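Local coordinates for protein importin subunit beta-1 (Saccharomyces cerevisiae, PDB 5OWU) that carries proteins into the nucleus as the importin beta subunit, working with importin alpha, which recognises the classical nuclear localization signal of the cargo, at residues Q356-L367 with S395-Q404; R405-P414 with S441-H451. One frame throughout, in Å; residues are numbered along the deposited sequence.

Interaction 1 of 2, residues Q356-L367 with S395-Q404; sequences QLFAQNCGNHIL and SIMDGPDKVQ
N364 grips D401 through both ends of its amide. Its CB leaves the backbone with CG beside the backbone N (chi1 -68°), which brings the amide across to the other segment. CG passes the CG of Q404; OD1 then accepts from D401 N at 2.9 Å, the donor tilted 19° from the carbonyl plane, and also lies beside CA and CB of P400. At the other end ND2 donates to D401 OD2 at 2.8 Å and 172°, a nearly straight bond that reaches the oxygen from above the carboxylate plane, the two flat groups standing at right angles. Two bonds therefore fix the rotation of the amide, while D401 OD1 caps the next helix by accepting from Q404 N.

Further along, Q360 NE2 donates to D398 OD2 at 3.0 Å. Between these polar pairs the backbones nearly touch: G399 CA lies 3.2 Å from A359 O, where a CB would clash with that oxygen. L367 adds apolar packing, CD2 against P400 CG (3.8 Å) and CD1 against Q404 CB, and I366 CG2 meets I396 CG2.

The end of helix 347-362 in HEAT 8 and the turn after it thus meet the linker from HEAT 9 to HEAT 10; F358 faces helix 317-332 and Q356 reaches W433 of helix 425-442.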
loop_
_atom_site.group_PDB
_atom_site.type_symbol
_atom_site.label_atom_id
_atom_site.label_comp_id
_atom_site.label_asym_id
_atom_site.label_seq_id
_atom_site.Cartn_x
_atom_site.Cartn_y
_atom_site.Cartn_z
ATOM N N GLN A 356 14.783 -11.014 8.845
ATOM C CA GLN A 356 13.426 -11.307 9.300
ATOM C C GLN A 356 12.654 -12.112 8.261
ATOM O O GLN A 356 11.869 -13.005 8.617
ATOM C CB GLN A 356 12.698 -10.010 9.642
ATOM C CG GLN A 356 13.394 -9.243 10.751
ATOM C CD GLN A 356 12.727 -7.918 11.063
ATOM O OE1 GLN A 356 11.524 -7.752 10.858
ATOM N NE2 GLN A 356 13.512 -6.963 11.562
ATOM N N LEU A 357 12.857 -11.818 6.972
ATOM C CA LEU A 357 12.228 -12.633 5.935
ATOM C C LEU A 357 12.716 -14.080 5.987
ATOM O O LEU A 357 11.926 -15.024 5.834
ATOM C CB LEU A 357 12.501 -12.029 4.556
ATOM C CG LEU A 357 11.806 -10.694 4.267
ATOM C CD1 LEU A 357 12.312 -10.092 2.965
ATOM C CD2 LEU A 357 10.300 -10.874 4.213
ATOM N N PHE A 358 14.019 -14.279 6.171
ATOM C CA PHE A 358 14.541 -15.635 6.311
ATOM C C PHE A 358 13.866 -16.355 7.468
ATOM O O PHE A 358 13.475 -17.519 7.343
ATOM C CB PHE A 358 16.056 -15.603 6.512
ATOM C CG PHE A 358 16.837 -15.851 5.254
ATOM C CD1 PHE A 358 17.137 -17.151 4.856
ATOM C CD2 PHE A 358 17.268 -14.793 4.468
ATOM C CE1 PHE A 358 17.852 -17.393 3.699
ATOM C CE2 PHE A 358 17.988 -15.025 3.304
ATOM C CZ PHE A 358 18.280 -16.328 2.919
ATOM N N ALA A 359 13.720 -15.676 8.609
ATOM C CA ALA A 359 13.137 -16.332 9.776
ATOM C C ALA A 359 11.674 -16.686 9.544
ATOM O O ALA A 359 11.225 -17.766 9.947
ATOM C CB ALA A 359 13.279 -15.442 11.009
ATOM N N GLN A 360 10.912 -15.789 8.914
ATOM C CA GLN A 360 9.512 -16.088 8.617
ATOM C C GLN A 360 9.397 -17.236 7.622
ATOM O O GLN A 360 8.508 -18.087 7.740
ATOM C CB GLN A 360 8.814 -14.836 8.073
ATOM C CG GLN A 360 8.659 -13.732 9.099
ATOM C CD GLN A 360 8.232 -12.412 8.488
ATOM O OE1 GLN A 360 8.713 -12.020 7.425
ATOM N NE2 GLN A 360 7.326 -11.715 9.163
ATOM N N ASN A 361 10.293 -17.278 6.641
ATOM C CA ASN A 361 10.207 -18.271 5.579
ATOM C C ASN A 361 10.707 -19.636 6.031
ATOM O O ASN A 361 10.202 -20.663 5.563
ATOM C CB ASN A 361 11.011 -17.779 4.375
ATOM C CG ASN A 361 10.911 -18.697 3.174
ATOM O OD1 ASN A 361 9.980 -19.488 3.049
ATOM N ND2 ASN A 361 11.875 -18.578 2.272
ATOM N N CYS A 362 11.666 -19.669 6.954
ATOM C CA CYS A 362 12.432 -20.876 7.240
ATOM C C CYS A 362 12.344 -21.341 8.688
ATOM O O CYS A 362 12.916 -22.386 9.017
ATOM C CB CYS A 362 13.907 -20.653 6.876
ATOM S SG CYS A 362 14.143 -20.173 5.152
ATOM N N GLY A 363 11.681 -20.594 9.563
ATOM C CA GLY A 363 11.410 -21.091 10.901
ATOM C C GLY A 363 12.667 -21.496 11.652
ATOM O O GLY A 363 13.678 -20.783 11.653
ATOM N N ASN A 364 12.600 -22.663 12.301
ATOM C CA ASN A 364 13.681 -23.123 13.169
ATOM C C ASN A 364 15.030 -23.198 12.459
ATOM O O ASN A 364 16.068 -23.170 13.123
ATOM C CB ASN A 364 13.340 -24.504 13.747
ATOM C CG ASN A 364 12.175 -24.466 14.716
ATOM O OD1 ASN A 364 11.747 -23.398 15.152
ATOM N ND2 ASN A 364 11.656 -25.644 15.064
ATOM N N HIS A 365 15.061 -23.303 11.132
ATOM C CA HIS A 365 16.353 -23.409 10.463
ATOM C C HIS A 365 17.198 -22.148 10.615
ATOM O O HIS A 365 18.409 -22.204 10.381
ATOM C CB HIS A 365 16.167 -23.722 8.977
ATOM C CG HIS A 365 15.759 -25.134 8.702
ATOM N ND1 HIS A 365 14.461 -25.578 8.843
ATOM C CD2 HIS A 365 16.480 -26.202 8.287
ATOM C CE1 HIS A 365 14.401 -26.860 8.529
ATOM N NE2 HIS A 365 15.612 -27.263 8.187
ATOM N N ILE A 366 16.602 -21.017 11.007
ATOM C CA ILE A 366 17.379 -19.785 11.158
ATOM C C ILE A 366 18.139 -19.736 12.480
ATOM O O ILE A 366 19.073 -18.934 12.620
ATOM C CB ILE A 366 16.470 -18.545 11.036
ATOM C CG1 ILE A 366 17.281 -17.277 10.763
ATOM C CG2 ILE A 366 15.638 -18.310 12.309
ATOM C CD1 ILE A 366 17.981 -17.261 9.443
ATOM N N LEU A 367 17.782 -20.589 13.443
ATOM C CA LEU A 367 18.188 -20.382 14.831
ATOM C C LEU A 367 19.700 -20.523 15.023
ATOM O O LEU A 367 20.339 -19.661 15.638
ATOM C CB LEU A 367 17.438 -21.367 15.734
ATOM C CG LEU A 367 15.914 -21.210 15.860
ATOM C CD1 LEU A 367 15.273 -22.462 16.454
ATOM C CD2 LEU A 367 15.574 -20.017 16.713
ATOM N N SER A 395 15.170 -10.012 15.364
ATOM C CA SER A 395 14.795 -10.364 13.999
ATOM C C SER A 395 14.429 -11.833 13.823
ATOM O O SER A 395 13.876 -12.174 12.771
ATOM C CB SER A 395 15.924 -10.016 13.030
ATOM O OG SER A 395 16.035 -8.617 12.858
ATOM N N ILE A 396 14.723 -12.714 14.784
ATOM C CA ILE A 396 14.280 -14.109 14.646
ATOM C C ILE A 396 13.095 -14.444 15.560
ATOM O O ILE A 396 12.788 -15.619 15.757
ATOM C CB ILE A 396 15.436 -15.105 14.855
ATOM C CG1 ILE A 396 16.044 -14.986 16.255
ATOM C CG2 ILE A 396 16.499 -14.908 13.777
ATOM C CD1 ILE A 396 16.909 -16.178 16.649
ATOM N N MET A 397 12.376 -13.451 16.086
ATOM C CA MET A 397 11.277 -13.759 16.996
ATOM C C MET A 397 9.989 -14.129 16.274
ATOM O O MET A 397 9.019 -14.536 16.921
ATOM C CB MET A 397 11.033 -12.581 17.941
ATOM C CG MET A 397 12.111 -12.467 19.014
ATOM S SD MET A 397 12.117 -13.897 20.121
ATOM C CE MET A 397 13.517 -14.810 19.490
ATOM N N ASP A 398 9.960 -14.028 14.958
ATOM C CA ASP A 398 8.794 -14.391 14.168
ATOM C C ASP A 398 9.274 -15.408 13.142
ATOM O O ASP A 398 10.108 -15.085 12.291
ATOM C CB ASP A 398 8.179 -13.146 13.522
ATOM C CG ASP A 398 6.968 -13.455 12.674
ATOM O OD1 ASP A 398 6.419 -14.571 12.776
ATOM O OD2 ASP A 398 6.564 -12.564 11.903
ATOM N N GLY A 399 8.786 -16.641 13.260
ATOM C CA GLY A 399 9.166 -17.710 12.366
ATOM C C GLY A 399 9.337 -19.045 13.068
ATOM O O GLY A 399 8.608 -20.005 12.802
ATOM N N PRO A 400 10.320 -19.142 13.961
ATOM C CA PRO A 400 10.548 -20.410 14.672
ATOM C C PRO A 400 9.357 -20.790 15.541
ATOM O O PRO A 400 8.467 -19.986 15.815
ATOM C CB PRO A 400 11.798 -20.127 15.516
ATOM C CG PRO A 400 12.474 -18.977 14.837
ATOM C CD PRO A 400 11.356 -18.141 14.274
ATOM N N ASP A 401 9.349 -22.045 15.994
ATOM C CA ASP A 401 8.214 -22.520 16.770
ATOM C C ASP A 401 8.279 -21.995 18.210
ATOM O O ASP A 401 9.243 -21.348 18.635
ATOM C CB ASP A 401 8.121 -24.056 16.718
ATOM C CG ASP A 401 9.248 -24.772 17.468
ATOM O OD1 ASP A 401 9.693 -24.282 18.525
ATOM O OD2 ASP A 401 9.660 -25.865 17.008
ATOM N N LYS A 402 7.209 -22.268 18.959
ATOM C CA LYS A 402 7.070 -21.725 20.307
ATOM C C LYS A 402 8.102 -22.319 21.262
ATOM O O LYS A 402 8.639 -21.612 22.120
ATOM C CB LYS A 402 5.652 -21.985 20.815
ATOM C CG LYS A 402 5.330 -21.373 22.164
ATOM C CD LYS A 402 3.859 -21.576 22.524
ATOM C CE LYS A 402 3.522 -20.946 23.872
ATOM N NZ LYS A 402 2.055 -20.949 24.165
ATOM N N VAL A 403 8.382 -23.614 21.137
ATOM C CA VAL A 403 9.321 -24.276 22.044
ATOM C C VAL A 403 10.694 -23.618 21.964
ATOM O O VAL A 403 11.274 -23.222 22.983
ATOM C CB VAL A 403 9.384 -25.783 21.730
ATOM C CG1 VAL A 403 10.555 -26.454 22.432
ATOM C CG2 VAL A 403 8.094 -26.445 22.165
ATOM N N GLN A 404 11.219 -23.467 20.744
ATOM C CA GLN A 404 12.545 -22.881 20.557
ATOM C C GLN A 404 12.582 -21.432 21.035
ATOM O O GLN A 404 13.467 -21.035 21.809
ATOM C CB GLN A 404 12.939 -22.958 19.081
ATOM C CG GLN A 404 12.943 -24.375 18.490
ATOM C CD GLN A 404 14.141 -25.203 18.939
ATOM O OE1 GLN A 404 15.203 -24.664 19.260
ATOM N NE2 GLN A 404 13.975 -26.524 18.953
#

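Interaction 2 of 2, residues R405-P414 with S441-H451; sequences RTYYVHQALP and SVAESIDPQQH
Aromatic and polar contacts gather where H410 and H451 meet. The rings form an edge-to-face (T-shaped) pair, centroids 5.6 Å apart and planes at 67°, with the edge of H451 directed at the face of H410. H410 has CG anti to its own backbone N (chi1 -172°), a torsion that carries the imidazole out toward Q450. There NE2 makes a weak hydrogen bond of 3.5 Å to Q450 OE1, which lies at the ring edge, the amide standing almost perpendicular to the imidazole.

Aliphatic carbons flank the H451 ring on its two faces. L413 lies over one, its CD2 3.6 Å from H451 CB, and the CG of Q450, from the same segment as H451, lies over the other. Cut back to an alanine, H451 would probably leave a gap between L413 and Q450 and the H410 face without its edge-on partner. Beyond the rings, L413 CD2 meets I446 CG2, and V409 CG2 packs against V442 CG1 at 4.2 Å.

In the fold, helix 402-418 of HEAT 10 meets the last residues of the repeat's helix 425-442 and the 3-10 turn and loop that follow. That loop is shaped by an Asx motif, in which D447 OD2 accepts from Q450 N at 2.8 Å through its anti lone pair. I446 continues the packing onto L480 of helix 467-484.

A water and two longer side-chain approaches make up the remaining links. The water donates to S445 O at 2.6 Å and, weakly, to T406 O, bridging the segments. R405 NH1 lies near S441 CB in one of that serine's two modelled conformers, a less certain approach. T406 OG1 rests 3.7 Å from V442 CG2, while its hydrogen bond goes to K402 O within its own helix.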
loop_
_atom_site.group_PDB
_atom_site.type_symbol
_atom_site.label_atom_id
_atom_site.label_comp_id
_atom_site.label_asym_id
_atom_site.label_seq_id
_atom_site.Cartn_x
_atom_site.Cartn_y
_atom_site.Cartn_z
ATOM N N ARG A 405 11.637 -20.619 20.562
ATOM C CA ARG A 405 11.618 -19.213 20.949
ATOM C C ARG A 405 11.549 -19.069 22.464
ATOM O O ARG A 405 12.331 -18.332 23.062
ATOM C CB ARG A 405 10.444 -18.498 20.277
ATOM C CG ARG A 405 10.729 -18.037 18.855
ATOM C CD ARG A 405 9.497 -17.415 18.202
ATOM N NE ARG A 405 8.363 -18.329 18.221
ATOM C CZ ARG A 405 7.128 -18.001 17.869
ATOM N NH1 ARG A 405 6.857 -16.768 17.468
ATOM N NH2 ARG A 405 6.162 -18.911 17.923
ATOM N N THR A 406 10.620 -19.778 23.102
ATOM C CA THR A 406 10.475 -19.680 24.551
ATOM C C THR A 406 11.769 -20.055 25.257
ATOM O O THR A 406 12.183 -19.386 26.220
ATOM C CB THR A 406 9.328 -20.581 25.019
ATOM O OG1 THR A 406 8.111 -20.162 24.391
ATOM C CG2 THR A 406 9.163 -20.520 26.535
ATOM N N TYR A 407 12.423 -21.124 24.791
ATOM C CA TYR A 407 13.676 -21.546 25.406
ATOM C C TYR A 407 14.727 -20.447 25.308
ATOM O O TYR A 407 15.356 -20.073 26.312
ATOM C CB TYR A 407 14.180 -22.838 24.755
ATOM C CG TYR A 407 15.472 -23.312 25.369
ATOM C CD1 TYR A 407 15.475 -24.046 26.553
ATOM C CD2 TYR A 407 16.696 -23.002 24.787
ATOM C CE1 TYR A 407 16.662 -24.471 27.132
ATOM C CE2 TYR A 407 17.889 -23.422 25.362
ATOM C CZ TYR A 407 17.866 -24.157 26.532
ATOM O OH TYR A 407 19.055 -24.580 27.111
ATOM N N TYR A 408 14.925 -19.894 24.109
ATOM C CA TYR A 408 16.021 -18.942 23.946
ATOM C C TYR A 408 15.693 -17.547 24.463
ATOM O O TYR A 408 16.607 -16.810 24.846
ATOM C CB TYR A 408 16.457 -18.910 22.480
ATOM C CG TYR A 408 17.194 -20.186 22.139
ATOM C CD1 TYR A 408 18.415 -20.478 22.736
ATOM C CD2 TYR A 408 16.649 -21.119 21.270
ATOM C CE1 TYR A 408 19.086 -21.653 22.454
ATOM C CE2 TYR A 408 17.310 -22.302 20.985
ATOM C CZ TYR A 408 18.528 -22.562 21.578
ATOM O OH TYR A 408 19.196 -23.733 21.301
ATOM N N VAL A 409 14.419 -17.177 24.525
ATOM C CA VAL A 409 14.051 -15.952 25.226
ATOM C C VAL A 409 14.360 -16.095 26.705
ATOM O O VAL A 409 14.970 -15.212 27.317
ATOM C CB VAL A 409 12.569 -15.617 24.985
ATOM C CG1 VAL A 409 12.072 -14.586 26.000
ATOM C CG2 VAL A 409 12.374 -15.109 23.563
ATOM N N HIS A 410 13.945 -17.210 27.306
ATOM C CA HIS A 410 14.293 -17.442 28.703
ATOM C C HIS A 410 15.801 -17.343 28.913
ATOM O O HIS A 410 16.264 -16.718 29.873
ATOM C CB HIS A 410 13.781 -18.810 29.158
ATOM C CG HIS A 410 13.936 -19.047 30.627
ATOM N ND1 HIS A 410 15.106 -19.513 31.188
ATOM C CD2 HIS A 410 13.074 -18.864 31.654
ATOM C CE1 HIS A 410 14.954 -19.614 32.497
ATOM N NE2 HIS A 410 13.730 -19.228 32.806
ATOM N N GLN A 411 16.589 -17.938 28.013
ATOM C CA GLN A 411 18.040 -17.924 28.190
ATOM C C GLN A 411 18.618 -16.516 28.044
ATOM O O GLN A 411 19.530 -16.134 28.786
ATOM C CB GLN A 411 18.690 -18.880 27.184
ATOM C CG GLN A 411 20.205 -18.797 27.099
ATOM C CD GLN A 411 20.784 -19.849 26.171
ATOM O OE1 GLN A 411 21.055 -19.582 24.996
ATOM N NE2 GLN A 411 20.970 -21.055 26.693
ATOM N N ALA A 412 18.105 -15.728 27.100
ATOM C CA ALA A 412 18.740 -14.470 26.723
ATOM C C ALA A 412 18.165 -13.249 27.429
ATOM O O ALA A 412 18.779 -12.176 27.375
ATOM C CB ALA A 412 18.625 -14.261 25.209
ATOM N N LEU A 413 17.020 -13.373 28.085
ATOM C CA LEU A 413 16.347 -12.184 28.595
ATOM C C LEU A 413 17.195 -11.438 29.615
ATOM O O LEU A 413 17.220 -10.199 29.558
ATOM C CB LEU A 413 14.983 -12.576 29.176
ATOM C CG LEU A 413 13.896 -11.508 29.345
ATOM C CD1 LEU A 413 13.840 -10.501 28.205
ATOM C CD2 LEU A 413 12.565 -12.225 29.474
ATOM N N PRO A 414 17.916 -12.088 30.530
ATOM C CA PRO A 414 18.788 -11.308 31.428
ATOM C C PRO A 414 19.779 -10.422 30.686
ATOM O O PRO A 414 19.870 -9.223 30.981
ATOM C CB PRO A 414 19.478 -12.394 32.268
ATOM C CG PRO A 414 18.502 -13.534 32.268
ATOM C CD PRO A 414 17.846 -13.509 30.915
ATOM N N SER A 441 5.613 -11.413 19.579
ATOM C CA SER A 441 5.406 -12.732 18.988
ATOM C C SER A 441 5.262 -13.855 20.010
ATOM O O SER A 441 4.496 -14.795 19.777
ATOM C CB SER A 441 6.550 -13.058 18.027
ATOM O OG SER A 441 6.446 -12.284 16.838
ATOM N N VAL A 442 5.979 -13.804 21.130
ATOM C CA VAL A 442 5.853 -14.840 22.147
ATOM C C VAL A 442 5.802 -14.229 23.549
ATOM O O VAL A 442 6.635 -14.536 24.407
ATOM C CB VAL A 442 6.988 -15.882 21.993
ATOM C CG1 VAL A 442 8.387 -15.275 22.141
ATOM C CG2 VAL A 442 6.786 -17.060 22.927
ATOM N N ALA A 443 4.772 -13.416 23.818
ATOM C CA ALA A 443 4.667 -12.715 25.098
ATOM C C ALA A 443 4.587 -13.679 26.266
ATOM O O ALA A 443 5.002 -13.335 27.382
ATOM C CB ALA A 443 3.432 -11.807 25.128
ATOM N N GLU A 444 4.035 -14.874 26.052
ATOM C CA GLU A 444 4.025 -15.853 27.124
ATOM C C GLU A 444 5.430 -16.342 27.471
ATOM O O GLU A 444 5.597 -17.016 28.493
ATOM C CB GLU A 444 3.128 -17.014 26.720
ATOM C CG GLU A 444 1.663 -16.617 26.540
ATOM C CD GLU A 444 1.400 -15.846 25.250
ATOM O OE1 GLU A 444 2.263 -15.867 24.347
ATOM O OE2 GLU A 444 0.325 -15.219 25.139
ATOM N N SER A 445 6.440 -16.025 26.639
ATOM C CA SER A 445 7.831 -16.382 26.937
ATOM C C SER A 445 8.365 -15.622 28.151
ATOM O O SER A 445 9.385 -16.025 28.726
ATOM C CB SER A 445 8.760 -16.101 25.742
ATOM O OG SER A 445 8.685 -14.750 25.302
ATOM N N ILE A 446 7.724 -14.521 28.536
ATOM C CA ILE A 446 8.177 -13.713 29.663
ATOM C C ILE A 446 7.433 -14.177 30.910
ATOM O O ILE A 446 6.256 -13.860 31.101
ATOM C CB ILE A 446 7.952 -12.225 29.403
ATOM C CG1 ILE A 446 8.488 -11.841 28.018
ATOM C CG2 ILE A 446 8.623 -11.404 30.511
ATOM C CD1 ILE A 446 8.110 -10.435 27.579
ATOM N N ASP A 447 8.126 -14.916 31.765
ATOM C CA ASP A 447 7.484 -15.515 32.925
ATOM C C ASP A 447 6.906 -14.427 33.828
ATOM O O ASP A 447 7.645 -13.525 34.248
ATOM C CB ASP A 447 8.493 -16.361 33.695
ATOM C CG ASP A 447 7.875 -17.085 34.869
ATOM O OD1 ASP A 447 7.339 -18.195 34.662
ATOM O OD2 ASP A 447 7.918 -16.549 35.997
ATOM N N PRO A 448 5.611 -14.484 34.171
ATOM C CA PRO A 448 5.019 -13.402 34.982
ATOM C C PRO A 448 5.763 -13.104 36.273
ATOM O O PRO A 448 5.853 -11.933 36.665
ATOM C CB PRO A 448 3.601 -13.920 35.262
ATOM C CG PRO A 448 3.304 -14.824 34.131
ATOM C CD PRO A 448 4.605 -15.490 33.788
ATOM N N GLN A 449 6.280 -14.121 36.959
ATOM C CA GLN A 449 6.985 -13.890 38.215
ATOM C C GLN A 449 8.457 -13.568 38.001
ATOM O O GLN A 449 8.994 -12.663 38.649
ATOM C CB GLN A 449 6.861 -15.114 39.132
ATOM C CG GLN A 449 5.621 -15.118 40.014
ATOM C CD GLN A 449 4.366 -15.498 39.256
ATOM O OE1 GLN A 449 4.325 -16.522 38.574
ATOM N NE2 GLN A 449 3.332 -14.669 39.370
ATOM N N GLN A 450 9.115 -14.277 37.085
ATOM C CA GLN A 450 10.566 -14.201 36.985
ATOM C C GLN A 450 11.029 -12.968 36.217
ATOM O O GLN A 450 11.957 -12.279 36.650
ATOM C CB GLN A 450 11.107 -15.476 36.334
ATOM C CG GLN A 450 12.600 -15.451 36.084
ATOM C CD GLN A 450 13.176 -16.840 35.868
ATOM O OE1 GLN A 450 12.437 -17.811 35.680
ATOM N NE2 GLN A 450 14.501 -16.944 35.903
ATOM N N HIS A 451 10.405 -12.668 35.074
ATOM C CA HIS A 451 10.941 -11.652 34.180
ATOM C C HIS A 451 9.988 -10.523 33.817
ATOM O O HIS A 451 10.465 -9.446 33.451
ATOM C CB HIS A 451 11.434 -12.306 32.882
ATOM C CG HIS A 451 12.678 -13.116 33.064
ATOM N ND1 HIS A 451 12.818 -14.387 32.553
ATOM C CD2 HIS A 451 13.839 -12.834 33.703
ATOM C CE1 HIS A 451 14.012 -14.855 32.868
ATOM N NE2 HIS A 451 14.652 -13.933 33.566
HETATM O O HOH W 1 10.501 -18.293 29.084
#

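How the interactions relate
Helix 402-418 serves both interactions: its first turn closes interaction 1 and its following turns carry interaction 2, so the two lie in series, centres about 16 Å apart. They touch where R405 NH1 probably bonds M397 O, at 3.2 Å, and where the M397 sulfur packs on V409. Both are partly buried, half or nearly half of their touching residues being buried, and both include aliphatic packing. Their polar parts differ. Interaction 1, joining neighbouring repeats, has strong direct hydrogen bonds, helix capping and close glycine backbone approach at a linker. Interaction 2, within HEAT 10 and its following loop, has a histidine pair, a bridging water and one weak direct bond between exposed residues.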